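Local coordinates for CBS domain-containing protein CBSX2, chloroplastic (Arabidopsis thaliana, PDB 3SL7) that probably regulates the chloroplast thioredoxin system through its pair of CBS domains, thereby modulating plant development, at residues W82-F85 with N86-Q89. Sequence-based numbering, arbitrary orientation.
Sequences WKTF and NELQ
With CG of Trp-82 set between its own backbone N and carbonyl carbon (chi1 57°), the indole lies alongside Leu-88, whose CG, anti to the backbone N, brings the branched end beside the ring. CD1 of Leu-88 makes the closest approach: it sits over one face of the five-membered ring, 3.6 Å from its centroid and almost on the normal, a CH-pi contact. CB of Leu-88 rests against the indole too, 3.8 Å from Trp-82 CD2, and Leu-88 CD2 lies more loosely near the six-membered ring, 4.1 Å from Trp-82 CZ2. Between these two residues the chain turns into helix 85-93, and Thr-84 is its N-cap. Thr-84 OG1 accepts from Glu-87 N at 3.1 Å with the N-H pointing well at it (164°). Glu-87 answers from the helix: its extended chain crosses Thr-84 at about a right angle and its OE1 takes Lys-83 N at 2.8 Å, met nearly along the C-O axis. The first turn then closes through Leu-88 N to Thr-84 O (3.0 Å) and Gln-89 N to Phe-85 O (2.8 Å). The Phe-85 ring meets the Gln-89 side chain obliquely, with CE2 3.3 Å from Gln-89 CD and the ring and amide planes 36° apart. Val-150 of the second subunit packs on Trp-82, Phe-85 and Leu-88, so the apolar side of this helix start belongs to the dimer contact. Shortening Trp-82 to an alanine would probably leave the Leu-88 methyls without the ring face they rest on and open a gap beside Val-150 of the second subunit. The hydroxyl thus satisfies a first-turn N-H of the helix, while the carboxylate ties the loop N-H of Lys-83 back to that turn, and its negative charge there is likely to be favourable to the helix dipole.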
# COMPACT_ATOMS: atom_id res chain seq x y z
N TRP A 82 -4.94 -15.45 3.24
CA TRP A 82 -5.99 -15.72 4.22
C TRP A 82 -7.31 -15.09 3.79
O TRP A 82 -7.33 -14.00 3.23
CB TRP A 82 -5.59 -15.21 5.61
CG TRP A 82 -5.27 -13.74 5.66
CD1 TRP A 82 -4.07 -13.16 5.38
CD2 TRP A 82 -6.16 -12.67 6.03
NE1 TRP A 82 -4.15 -11.79 5.54
CE2 TRP A 82 -5.42 -11.46 5.93
CE3 TRP A 82 -7.50 -12.60 6.42
CZ2 TRP A 82 -5.98 -10.21 6.22
CZ3 TRP A 82 -8.05 -11.36 6.71
CH2 TRP A 82 -7.29 -10.18 6.60
N LYS A 83 -8.41 -15.79 4.05
CA LYS A 83 -9.72 -15.34 3.60
C LYS A 83 -10.70 -15.10 4.76
O LYS A 83 -11.77 -14.52 4.57
CB LYS A 83 -10.31 -16.32 2.59
CG LYS A 83 -9.55 -16.36 1.26
CD LYS A 83 -9.04 -17.77 0.95
CE LYS A 83 -10.19 -18.75 0.77
NZ LYS A 83 -9.70 -20.12 0.44
N THR A 84 -10.32 -15.56 5.95
CA THR A 84 -11.10 -15.29 7.14
C THR A 84 -10.17 -14.96 8.29
O THR A 84 -8.99 -15.32 8.25
CB THR A 84 -11.90 -16.52 7.57
OG1 THR A 84 -11.00 -17.53 8.04
CG2 THR A 84 -12.71 -17.06 6.39
N PHE A 85 -10.70 -14.32 9.32
CA PHE A 85 -9.88 -14.02 10.49
C PHE A 85 -9.34 -15.28 11.16
O PHE A 85 -8.20 -15.31 11.65
CB PHE A 85 -10.67 -13.17 11.49
CG PHE A 85 -9.81 -12.55 12.55
CD1 PHE A 85 -8.98 -11.47 12.24
CD2 PHE A 85 -9.81 -13.04 13.85
CE1 PHE A 85 -8.17 -10.90 13.20
CE2 PHE A 85 -9.00 -12.48 14.82
CZ PHE A 85 -8.18 -11.40 14.49
N ASN A 86 -10.16 -16.32 11.21
CA ASN A 86 -9.70 -17.57 11.79
C ASN A 86 -8.49 -18.16 11.05
O ASN A 86 -7.54 -18.62 11.67
CB ASN A 86 -10.84 -18.59 11.87
CG ASN A 86 -10.50 -19.77 12.74
OD1 ASN A 86 -10.57 -19.69 13.97
ND2 ASN A 86 -10.11 -20.87 12.11
N GLU A 87 -8.52 -18.12 9.72
CA GLU A 87 -7.40 -18.60 8.91
C GLU A 87 -6.17 -17.75 9.17
O GLU A 87 -5.06 -18.25 9.27
CB GLU A 87 -7.74 -18.55 7.42
CG GLU A 87 -8.85 -19.48 6.99
CD GLU A 87 -9.12 -19.38 5.51
OE1 GLU A 87 -8.55 -18.47 4.87
OE2 GLU A 87 -9.91 -20.19 4.97
N LEU A 88 -6.39 -16.45 9.29
CA LEU A 88 -5.31 -15.51 9.58
C LEU A 88 -4.66 -15.82 10.92
O LEU A 88 -3.43 -15.86 11.03
CB LEU A 88 -5.84 -14.08 9.58
CG LEU A 88 -4.81 -13.02 9.97
CD1 LEU A 88 -3.62 -13.05 9.00
CD2 LEU A 88 -5.46 -11.65 9.97
N GLN A 89 -5.48 -16.04 11.94
CA GLN A 89 -4.95 -16.39 13.26
C GLN A 89 -4.15 -17.69 13.22
O GLN A 89 -3.14 -17.83 13.90
CB GLN A 89 -6.06 -16.49 14.30
CG GLN A 89 -6.73 -15.17 14.62
CD GLN A 89 -7.59 -15.27 15.88
OE1 GLN A 89 -8.71 -15.78 15.84
NE2 GLN A 89 -7.06 -14.78 17.00